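Local coordinates for uncharacterized protein (Bacteroides fragilis, PDB 3EUR) that is of unknown function but has a thioredoxin-like fold, and is therefore possibly linked to thiol-disulfide chemistry as in its relatives, at residues Phe29-Asn40 with Ile114-Lys124; Gly52-Phe62 with Leu133-Ala141. All coordinates share one frame; numbering follows the deposited sequence. Where two conformers were deposited one is given.

Contact 1 pairs two neighbouring strands of the central mixed sheet, and contact 2 packs the end of helix 44-55 and the first part of helix 57-64 against the C-terminal helix 133-141, which lies over the same strands. Their centres are about 13 Å apart, and the first lies about 5 Å from the centre of the chain, the second about 14 Å. L35, F37, L117 and L119 of contact 1 face the helices of contact 2: L35 CD2 meets L53 CD2 at 3.6 Å, and L119 CD2 meets Y139 CD2 at 3.5 Å. Helix 44-55 directly follows strand 33-38 in the chain, as in the beta-alpha units of thioredoxin-like proteins.

Contact 1: Phe29-Asn40 with Ile114-Lys124; sequences FPAEYTLLFINN and IPTLYLLDKNK
T34, L36 and I38 pair with L120, Y118 and T116 through six backbone hydrogen bonds, an antiparallel ladder of the thioredoxin-like sheet, with strand 68-74 beyond 33-38 and the outermost strand 126-131 beyond 116-120. P115, after a cis peptide bond, leads into the second strand, as the cis-proline of thioredoxins does. L35-L119 and F37-L117 are the non-hydrogen-bonded pairs between them. L120 N lies 2.8 Å from T34 O.

L35, F37, L117 and L119 share one face of the sheet; T34, L36, I38, T116, Y118 and L120 share the other. On the first, L117 CD2 lies against F37 CB at 3.8 Å. Just before the strand, P115 CB comes to the edge of the F37 ring, in its plane, the two side chains running side by side. On the second face, L36 CB packs on Y118 CB at 4.1 Å. CD1 of I38 reaches Y118 CE2 at 4.1 Å, and the Y118 ring also meets Y109 edge-to-face.

Polar groups gather where the 121-124 type I turn folds back. Bent at chi2 (-59°) and chi4 (-68°), the K124 chain carries its ammonium to F29 O, a 2.7 Å hydrogen bond. A water binds four groups there: it donates to A31 O and D121 O and accepts from K124 NZ and T34 OG1. Another bridges E32 O and K122 N. In the turn itself, an Asx turn brings N123 N to D121 OD1 from above the carboxylate plane, at 2.9 Å.

Contact 2: Gly52-Phe62 with Leu133-Ala141; sequences GLKASPVINGF and LQKVEQYLA
Helix-helix packing on one side of the sheet brings V58, I59 and F62, beyond the junction between helices 44-55 and 57-64, against L140 of the C-terminal helix 133-141. The segment 57-62 of helix 57-64 passes helix 133-141 at 56°, the axes 9.2 Å apart at their closest. I59 is a knob in the hole formed by L133, V136, E137 and L140; its CG1 lies 4.3 Å from L140 CD1. The F62 ring adds to this packing: L140 CB sits over one face, offset toward the rim, in a CH-pi contact 4.1 Å from the centroid. V58 CG1 touches the same L140 CB from the neighbouring turn.

In this thioredoxin-like domain the helix layer rests on the sheet, where L53 and V136 both touch L35, and L140 reaches Y33 and L119. L133 faces L53, though the placing of its CD1 is uncertain.

The polar link is at S56, the N-cap of helix 57-64. With its OG anti to the backbone N (chi1 170°), S56 accepts from I59 N in a nearly straight bond and donates to E137 OE2 at 2.7 Å. The hydroxyl meets that carboxylate oxygen on the anti side, 25° out of plane. A water donates to the same OE2 and accepts from V58 N at 3.0 Å.

Contact 1: Phe29-Asn40 with Ile114-Lys124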
loop_
_atom_site.group_PDB
_atom_site.type_symbol
_atom_site.label_atom_id
_atom_site.label_comp_id
_atom_site.label_asym_id
_atom_site.label_seq_id
_atom_site.Cartn_x
_atom_site.Cartn_y
_atom_site.Cartn_z
ATOM N N PHE A 29 1.107 9.386 -7.884
ATOM C CA PHE A 29 2.202 8.447 -7.602
ATOM C C PHE A 29 2.572 7.691 -8.845
ATOM O O PHE A 29 1.766 6.902 -9.332
ATOM C CB PHE A 29 1.719 7.496 -6.513
ATOM C CG PHE A 29 2.757 6.539 -5.998
ATOM C CD1 PHE A 29 3.728 6.996 -5.120
ATOM C CD2 PHE A 29 2.754 5.194 -6.319
ATOM C CE1 PHE A 29 4.675 6.119 -4.593
ATOM C CE2 PHE A 29 3.677 4.327 -5.796
ATOM C CZ PHE A 29 4.638 4.786 -4.916
ATOM N N PRO A 30 3.787 7.877 -9.393
ATOM C CA PRO A 30 4.083 7.245 -10.685
ATOM C C PRO A 30 4.623 5.836 -10.570
ATOM O O PRO A 30 5.628 5.637 -9.897
ATOM C CB PRO A 30 5.145 8.200 -11.282
ATOM C CG PRO A 30 5.903 8.678 -10.068
ATOM C CD PRO A 30 4.843 8.827 -8.978
ATOM N N ALA A 31 3.998 4.904 -11.249
ATOM C CA ALA A 31 4.494 3.525 -11.268
ATOM C C ALA A 31 3.752 2.745 -12.329
ATOM O O ALA A 31 2.524 2.883 -12.438
ATOM C CB ALA A 31 4.353 2.837 -9.924
ATOM N N GLU A 32 4.437 1.865 -13.058
ATOM C CA GLU A 32 3.724 0.952 -13.958
ATOM C C GLU A 32 2.735 0.088 -13.152
ATOM O O GLU A 32 1.627 -0.168 -13.616
ATOM C CB GLU A 32 4.696 0.101 -14.745
ATOM C CG GLU A 32 4.003 -0.785 -15.775
ATOM C CD GLU A 32 4.939 -1.700 -16.531
ATOM O OE1 GLU A 32 5.913 -2.138 -15.935
ATOM O OE2 GLU A 32 4.671 -1.954 -17.735
ATOM N N TYR A 33 3.165 -0.347 -11.980
ATOM C CA TYR A 33 2.309 -1.053 -11.023
ATOM C C TYR A 33 2.482 -0.401 -9.679
ATOM O O TYR A 33 3.628 -0.268 -9.197
ATOM C CB TYR A 33 2.720 -2.541 -10.879
ATOM C CG TYR A 33 2.601 -3.326 -12.131
ATOM C CD1 TYR A 33 1.436 -4.006 -12.439
ATOM C CD2 TYR A 33 3.651 -3.421 -13.017
ATOM C CE1 TYR A 33 1.341 -4.764 -13.589
ATOM C CE2 TYR A 33 3.560 -4.161 -14.161
ATOM C CZ TYR A 33 2.412 -4.849 -14.466
ATOM O OH TYR A 33 2.315 -5.597 -15.604
ATOM N N THR A 34 1.377 -0.069 -9.001
ATOM C CA THR A 34 1.429 0.342 -7.625
ATOM C C THR A 34 0.899 -0.799 -6.752
ATOM O O THR A 34 -0.205 -1.301 -7.006
ATOM C CB THR A 34 0.601 1.624 -7.355
ATOM O OG1 THR A 34 1.149 2.714 -8.066
ATOM C CG2 THR A 34 0.528 1.956 -5.901
ATOM N N LEU A 35 1.668 -1.204 -5.756
ATOM C CA LEU A 35 1.200 -2.130 -4.754
ATOM C C LEU A 35 0.838 -1.323 -3.512
ATOM O O LEU A 35 1.717 -0.829 -2.820
ATOM C CB LEU A 35 2.258 -3.192 -4.446
ATOM C CG LEU A 35 1.806 -4.328 -3.518
ATOM C CD1 LEU A 35 0.573 -5.052 -4.060
ATOM C CD2 LEU A 35 2.992 -5.319 -3.361
ATOM N N LEU A 36 -0.463 -1.094 -3.348
ATOM C CA LEU A 36 -0.973 -0.341 -2.246
ATOM C C LEU A 36 -1.136 -1.271 -1.038
ATOM O O LEU A 36 -1.821 -2.276 -1.125
ATOM C CB LEU A 36 -2.336 0.278 -2.633
ATOM C CG LEU A 36 -3.073 1.059 -1.546
ATOM C CD1 LEU A 36 -2.273 2.291 -1.146
ATOM C CD2 LEU A 36 -4.433 1.476 -2.027
ATOM N N PHE A 37 -0.441 -0.928 0.031
ATOM C CA PHE A 37 -0.325 -1.739 1.218
ATOM C C PHE A 37 -0.913 -0.986 2.402
ATOM O O PHE A 37 -0.258 -0.127 2.965
ATOM C CB PHE A 37 1.149 -2.119 1.379
ATOM C CG PHE A 37 1.531 -2.799 2.679
ATOM C CD1 PHE A 37 0.649 -3.559 3.451
ATOM C CD2 PHE A 37 2.855 -2.745 3.096
ATOM C CE1 PHE A 37 1.077 -4.158 4.614
ATOM C CE2 PHE A 37 3.271 -3.347 4.260
ATOM C CZ PHE A 37 2.385 -4.070 5.011
ATOM N N ILE A 38 -2.159 -1.292 2.758
ATOM C CA ILE A 38 -2.853 -0.622 3.874
ATOM C C ILE A 38 -2.498 -1.361 5.128
ATOM O O ILE A 38 -2.712 -2.560 5.211
ATOM C CB ILE A 38 -4.362 -0.566 3.658
ATOM C CG1 ILE A 38 -4.722 -0.068 2.260
ATOM C CG2 ILE A 38 -4.994 0.255 4.758
ATOM C CD1 ILE A 38 -6.219 -0.105 1.913
ATOM N N ASN A 39 -1.922 -0.684 6.111
ATOM C CA ASN A 39 -1.277 -1.387 7.244
ATOM C C ASN A 39 -1.575 -0.629 8.519
ATOM O O ASN A 39 -1.847 0.577 8.498
ATOM C CB ASN A 39 0.217 -1.452 6.992
ATOM C CG ASN A 39 0.850 -0.113 6.956
ATOM O OD1 ASN A 39 1.016 0.519 5.887
ATOM N ND2 ASN A 39 1.147 0.389 8.085
ATOM N N ASN A 40 -1.523 -1.336 9.627
ATOM C CA ASN A 40 -1.475 -0.673 10.927
ATOM C C ASN A 40 -0.429 -1.485 11.550
ATOM O O ASN A 40 -0.663 -2.655 11.861
ATOM C CB ASN A 40 -2.809 -0.734 11.719
ATOM C CG ASN A 40 -2.692 -0.026 13.030
ATOM O OD1 ASN A 40 -1.639 -0.090 13.668
ATOM N ND2 ASN A 40 -3.747 0.682 13.436
ATOM N N ILE A 114 -7.384 -5.239 7.529
ATOM C CA ILE A 114 -5.956 -4.783 7.431
ATOM C C ILE A 114 -5.061 -5.784 8.136
ATOM O O ILE A 114 -5.444 -6.292 9.200
ATOM C CB ILE A 114 -5.730 -3.416 8.148
ATOM C CG1 ILE A 114 -6.129 -2.287 7.218
ATOM C CG2 ILE A 114 -4.212 -3.226 8.613
ATOM C CD1 ILE A 114 -6.911 -2.693 5.994
ATOM N N PRO A 115 -3.882 -6.141 7.603
ATOM C CA PRO A 115 -3.283 -5.561 6.391
ATOM C C PRO A 115 -3.900 -6.074 5.123
ATOM O O PRO A 115 -4.280 -7.180 5.022
ATOM C CB PRO A 115 -1.844 -6.056 6.467
ATOM C CG PRO A 115 -1.932 -7.304 7.177
ATOM C CD PRO A 115 -2.955 -7.091 8.210
ATOM N N THR A 116 -3.982 -5.176 4.145
ATOM C CA THR A 116 -4.572 -5.477 2.849
ATOM C C THR A 116 -3.796 -4.871 1.680
ATOM O O THR A 116 -3.288 -3.751 1.731
ATOM C CB THR A 116 -6.037 -5.001 2.775
ATOM O OG1 THR A 116 -6.660 -5.162 4.055
ATOM C CG2 THR A 116 -6.806 -5.803 1.737
ATOM N N LEU A 117 -3.718 -5.652 0.611
ATOM C CA LEU A 117 -3.040 -5.278 -0.622
ATOM C C LEU A 117 -3.991 -5.044 -1.763
ATOM O O LEU A 117 -4.930 -5.802 -1.969
ATOM C CB LEU A 117 -2.064 -6.393 -1.033
ATOM C CG LEU A 117 -0.940 -6.716 -0.079
ATOM C CD1 LEU A 117 -0.173 -7.946 -0.591
ATOM C CD2 LEU A 117 0.023 -5.548 0.089
ATOM N N TYR A 118 -3.721 -3.990 -2.523
ATOM C CA TYR A 118 -4.320 -3.771 -3.840
ATOM C C TYR A 118 -3.202 -3.650 -4.856
ATOM O O TYR A 118 -2.234 -2.954 -4.601
ATOM C CB TYR A 118 -5.166 -2.479 -3.902
ATOM C CG TYR A 118 -6.423 -2.484 -3.116
ATOM C CD1 TYR A 118 -7.638 -2.535 -3.789
ATOM C CD2 TYR A 118 -6.427 -2.496 -1.754
ATOM C CE1 TYR A 118 -8.838 -2.538 -3.137
ATOM C CE2 TYR A 118 -7.674 -2.530 -1.033
ATOM C CZ TYR A 118 -8.853 -2.586 -1.773
ATOM O OH TYR A 118 -10.082 -2.622 -1.107
ATOM N N LEU A 119 -3.350 -4.301 -6.005
ATOM C CA LEU A 119 -2.428 -4.117 -7.113
ATOM C C LEU A 119 -3.123 -3.262 -8.146
ATOM O O LEU A 119 -4.233 -3.584 -8.582
ATOM C CB LEU A 119 -1.986 -5.451 -7.708
ATOM C CG LEU A 119 -0.917 -5.347 -8.810
ATOM C CD1 LEU A 119 0.391 -4.900 -8.302
ATOM C CD2 LEU A 119 -0.811 -6.684 -9.578
ATOM N N LEU A 120 -2.480 -2.144 -8.499
ATOM C CA LEU A 120 -3.039 -1.136 -9.389
ATOM C C LEU A 120 -2.143 -0.952 -10.617
ATOM O O LEU A 120 -0.904 -1.055 -10.500
ATOM C CB LEU A 120 -3.132 0.212 -8.661
ATOM C CG LEU A 120 -3.772 0.209 -7.294
ATOM C CD1 LEU A 120 -3.740 1.615 -6.668
ATOM C CD2 LEU A 120 -5.180 -0.332 -7.288
ATOM N N ASP A 121 -2.734 -0.701 -11.775
ATOM C CA ASP A 121 -1.965 -0.418 -12.967
ATOM C C ASP A 121 -1.527 1.058 -12.990
ATOM O O ASP A 121 -1.692 1.790 -12.021
ATOM C CB ASP A 121 -2.707 -0.867 -14.249
ATOM C CG ASP A 121 -3.792 0.077 -14.715
ATOM O OD1 ASP A 121 -4.038 1.148 -14.079
ATOM O OD2 ASP A 121 -4.380 -0.256 -15.754
ATOM N N LYS A 122 -0.944 1.467 -14.116
ATOM C CA LYS A 122 -0.348 2.790 -14.210
ATOM C C LYS A 122 -1.357 3.906 -14.008
ATOM O O LYS A 122 -0.991 4.998 -13.567
ATOM C CB LYS A 122 0.409 2.999 -15.518
ATOM C CG LYS A 122 -0.418 3.025 -16.750
ATOM C CD LYS A 122 0.393 3.209 -18.001
ATOM C CE LYS A 122 -0.486 3.363 -19.211
ATOM N NZ LYS A 122 0.304 3.601 -20.437
ATOM N N ASN A 123 -2.607 3.638 -14.370
ATOM C CA ASN A 123 -3.717 4.588 -14.236
ATOM C C ASN A 123 -4.465 4.444 -12.932
ATOM O O ASN A 123 -5.478 5.080 -12.729
ATOM C CB ASN A 123 -4.678 4.437 -15.393
ATOM C CG ASN A 123 -4.015 4.594 -16.744
ATOM O OD1 ASN A 123 -4.234 3.739 -17.667
ATOM N ND2 ASN A 123 -3.281 5.621 -16.928
ATOM N N LYS A 124 -3.991 3.565 -12.060
ATOM C CA LYS A 124 -4.638 3.263 -10.771
ATOM C C LYS A 124 -5.923 2.442 -10.931
ATOM O O LYS A 124 -6.702 2.357 -9.984
ATOM C CB LYS A 124 -4.822 4.473 -9.872
ATOM C CG LYS A 124 -3.534 5.299 -9.744
ATOM C CD LYS A 124 -2.347 4.530 -9.183
ATOM C CE LYS A 124 -1.072 5.343 -9.061
ATOM N NZ LYS A 124 -0.478 5.721 -10.364
HETATM O O HOH W 1 0.427 3.017 -10.709
HETATM O O HOH W 2 1.528 5.966 -12.650
HETATM O O HOH W 3 0.317 -0.484 -15.921
#

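Contact 2: Gly52-Phe62 with Leu133-Ala141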
loop_
_atom_site.group_PDB
_atom_site.type_symbol
_atom_site.label_atom_id
_atom_site.label_comp_id
_atom_site.label_asym_id
_atom_site.label_seq_id
_atom_site.Cartn_x
_atom_site.Cartn_y
_atom_site.Cartn_z
ATOM N N GLY A 52 7.238 -10.699 4.325
ATOM C CA GLY A 52 6.915 -11.388 3.102
ATOM C C GLY A 52 7.192 -10.587 1.860
ATOM O O GLY A 52 7.696 -11.119 0.848
ATOM N N LEU A 53 6.828 -9.303 1.906
ATOM C CA LEU A 53 7.091 -8.419 0.768
ATOM C C LEU A 53 8.585 -8.246 0.541
ATOM O O LEU A 53 9.052 -8.283 -0.604
ATOM C CB LEU A 53 6.448 -7.046 1.038
ATOM C CG LEU A 53 4.934 -6.955 0.887
ATOM C CD1 LEU A 53 4.428 -5.699 1.608
ATOM C CD2 LEU A 53 4.522 -6.979 -0.589
ATOM N N LYS A 54 9.341 -8.123 1.630
ATOM C CA LYS A 54 10.813 -7.998 1.511
ATOM C C LYS A 54 11.434 -9.273 0.915
ATOM O O LYS A 54 12.415 -9.207 0.171
ATOM C CB LYS A 54 11.433 -7.727 2.873
ATOM C CG LYS A 54 11.149 -6.403 3.416
ATOM C CD LYS A 54 11.744 -6.274 4.864
ATOM C CE LYS A 54 11.641 -4.904 5.425
ATOM N NZ LYS A 54 12.218 -4.837 6.766
ATOM N N ALA A 55 10.878 -10.438 1.243
ATOM C CA ALA A 55 11.490 -11.733 0.881
ATOM C C ALA A 55 11.093 -12.190 -0.510
ATOM O O ALA A 55 11.803 -12.973 -1.137
ATOM C CB ALA A 55 11.082 -12.842 1.860
ATOM N N SER A 56 9.977 -11.714 -1.039
ATOM C CA SER A 56 9.371 -12.293 -2.240
ATOM C C SER A 56 10.276 -12.163 -3.470
ATOM O O SER A 56 10.556 -11.050 -3.920
ATOM C CB SER A 56 8.083 -11.555 -2.569
ATOM O OG SER A 56 7.593 -11.926 -3.822
ATOM N N PRO A 57 10.676 -13.287 -4.077
ATOM C CA PRO A 57 11.452 -13.208 -5.315
ATOM C C PRO A 57 10.713 -12.429 -6.395
ATOM O O PRO A 57 11.290 -11.558 -7.053
ATOM C CB PRO A 57 11.635 -14.680 -5.707
ATOM C CG PRO A 57 11.696 -15.361 -4.375
ATOM C CD PRO A 57 10.666 -14.652 -3.538
ATOM N N VAL A 58 9.446 -12.746 -6.612
ATOM C CA VAL A 58 8.714 -12.102 -7.686
ATOM C C VAL A 58 8.582 -10.610 -7.493
ATOM O O VAL A 58 8.842 -9.811 -8.391
ATOM C CB VAL A 58 7.355 -12.767 -7.959
ATOM C CG1 VAL A 58 6.482 -11.921 -8.851
ATOM C CG2 VAL A 58 7.553 -14.174 -8.475
ATOM N N ILE A 59 8.186 -10.201 -6.306
ATOM C CA ILE A 59 8.008 -8.773 -6.088
ATOM C C ILE A 59 9.334 -8.062 -6.200
ATOM O O ILE A 59 9.397 -6.967 -6.786
ATOM C CB ILE A 59 7.258 -8.502 -4.768
ATOM C CG1 ILE A 59 5.771 -9.000 -4.952
ATOM C CG2 ILE A 59 7.372 -7.020 -4.374
ATOM C CD1 ILE A 59 4.822 -9.213 -3.764
ATOM N N ASN A 60 10.397 -8.630 -5.622
ATOM C CA ASN A 60 11.759 -8.047 -5.694
ATOM C C ASN A 60 12.236 -7.889 -7.160
ATOM O O ASN A 60 12.912 -6.941 -7.502
ATOM C CB ASN A 60 12.782 -8.857 -4.854
ATOM C CG ASN A 60 12.752 -8.455 -3.390
ATOM O OD1 ASN A 60 11.811 -8.839 -2.583
ATOM N ND2 ASN A 60 13.615 -7.522 -3.085
ATOM N N GLY A 61 11.889 -8.820 -8.036
ATOM C CA GLY A 61 12.269 -8.675 -9.429
ATOM C C GLY A 61 11.584 -7.451 -10.027
ATOM O O GLY A 61 12.195 -6.672 -10.779
ATOM N N PHE A 62 10.309 -7.283 -9.739
ATOM C CA PHE A 62 9.560 -6.140 -10.271
ATOM C C PHE A 62 10.003 -4.790 -9.659
ATOM O O PHE A 62 10.024 -3.783 -10.381
ATOM C CB PHE A 62 8.063 -6.345 -10.049
ATOM C CG PHE A 62 7.399 -7.139 -11.168
ATOM C CD1 PHE A 62 7.569 -8.517 -11.272
ATOM C CD2 PHE A 62 6.643 -6.519 -12.128
ATOM C CE1 PHE A 62 6.983 -9.218 -12.282
ATOM C CE2 PHE A 62 6.044 -7.213 -13.119
ATOM C CZ PHE A 62 6.236 -8.598 -13.225
ATOM N N LEU A 133 -0.527 -11.824 -0.529
ATOM C CA LEU A 133 0.761 -11.688 -1.157
ATOM C C LEU A 133 0.958 -12.748 -2.218
ATOM O O LEU A 133 1.449 -12.472 -3.329
ATOM C CB LEU A 133 1.870 -11.734 -0.115
ATOM C CG LEU A 133 3.275 -11.478 -0.683
ATOM C CD1 LEU A 133 3.359 -10.214 -1.517
ATOM C CD2 LEU A 133 4.257 -11.389 0.480
ATOM N N GLN A 134 0.575 -14.002 -1.933
ATOM C CA GLN A 134 0.785 -15.037 -2.934
ATOM C C GLN A 134 -0.031 -14.828 -4.205
ATOM O O GLN A 134 0.424 -15.136 -5.313
ATOM C CB GLN A 134 0.627 -16.412 -2.318
ATOM C CG GLN A 134 -0.730 -16.801 -1.898
ATOM C CD GLN A 134 -0.735 -18.250 -1.382
ATOM O OE1 GLN A 134 -0.161 -18.479 -0.397
ATOM N NE2 GLN A 134 -1.388 -19.161 -2.071
ATOM N N LYS A 135 -1.219 -14.251 -4.081
ATOM C CA LYS A 135 -1.997 -13.936 -5.275
ATOM C C LYS A 135 -1.321 -12.821 -6.111
ATOM O O LYS A 135 -1.309 -12.872 -7.311
ATOM C CB LYS A 135 -3.405 -13.533 -4.879
ATOM C CG LYS A 135 -4.296 -13.114 -5.964
ATOM C CD LYS A 135 -4.567 -14.218 -6.935
ATOM C CE LYS A 135 -5.712 -13.837 -7.895
ATOM N NZ LYS A 135 -5.641 -14.680 -9.145
ATOM N N VAL A 136 -0.754 -11.820 -5.437
ATOM C CA VAL A 136 -0.007 -10.784 -6.154
ATOM C C VAL A 136 1.175 -11.422 -6.894
ATOM O O VAL A 136 1.403 -11.119 -8.072
ATOM C CB VAL A 136 0.469 -9.671 -5.197
ATOM C CG1 VAL A 136 1.391 -8.673 -5.907
ATOM C CG2 VAL A 136 -0.731 -8.945 -4.563
ATOM N N GLU A 137 1.897 -12.325 -6.235
ATOM C CA GLU A 137 3.047 -12.966 -6.870
ATOM C C GLU A 137 2.608 -13.766 -8.084
ATOM O O GLU A 137 3.245 -13.754 -9.128
ATOM C CB GLU A 137 3.784 -13.876 -5.877
ATOM C CG GLU A 137 4.422 -13.155 -4.716
ATOM C CD GLU A 137 4.953 -14.146 -3.706
ATOM O OE1 GLU A 137 4.120 -14.900 -3.122
ATOM O OE2 GLU A 137 6.184 -14.177 -3.467
ATOM N N GLN A 138 1.513 -14.525 -7.936
ATOM C CA GLN A 138 1.013 -15.309 -9.046
ATOM C C GLN A 138 0.626 -14.441 -10.238
ATOM O O GLN A 138 0.945 -14.759 -11.383
ATOM C CB GLN A 138 -0.164 -16.163 -8.584
ATOM C CG GLN A 138 -0.523 -17.229 -9.563
ATOM C CD GLN A 138 -1.845 -17.885 -9.259
ATOM O OE1 GLN A 138 -2.199 -18.112 -8.087
ATOM N NE2 GLN A 138 -2.605 -18.197 -10.328
ATOM N N TYR A 139 -0.056 -13.342 -9.963
ATOM C CA TYR A 139 -0.486 -12.431 -11.030
ATOM C C TYR A 139 0.717 -11.885 -11.780
ATOM O O TYR A 139 0.757 -11.852 -13.002
ATOM C CB TYR A 139 -1.287 -11.311 -10.387
ATOM C CG TYR A 139 -1.869 -10.355 -11.388
ATOM C CD1 TYR A 139 -3.161 -10.503 -11.840
ATOM C CD2 TYR A 139 -1.138 -9.311 -11.903
ATOM C CE1 TYR A 139 -3.721 -9.644 -12.769
ATOM C CE2 TYR A 139 -1.684 -8.446 -12.848
ATOM C CZ TYR A 139 -2.971 -8.625 -13.272
ATOM O OH TYR A 139 -3.557 -7.790 -14.202
ATOM N N LEU A 140 1.717 -11.424 -11.022
ATOM C CA LEU A 140 2.874 -10.802 -11.640
ATOM C C LEU A 140 3.779 -11.801 -12.370
ATOM O O LEU A 140 4.458 -11.441 -13.328
ATOM C CB LEU A 140 3.709 -10.051 -10.600
ATOM C CG LEU A 140 3.056 -8.801 -9.994
ATOM C CD1 LEU A 140 3.896 -8.345 -8.806
ATOM C CD2 LEU A 140 2.821 -7.732 -11.101
ATOM N N ALA A 141 3.841 -13.049 -11.922
ATOM C CA ALA A 141 4.675 -14.063 -12.572
ATOM C C ALA A 141 4.051 -14.597 -13.858
ATOM O O ALA A 141 4.684 -15.263 -14.649
ATOM C CB ALA A 141 4.941 -15.170 -11.569
HETATM O O HOH W 4 7.987 -14.985 -5.343
#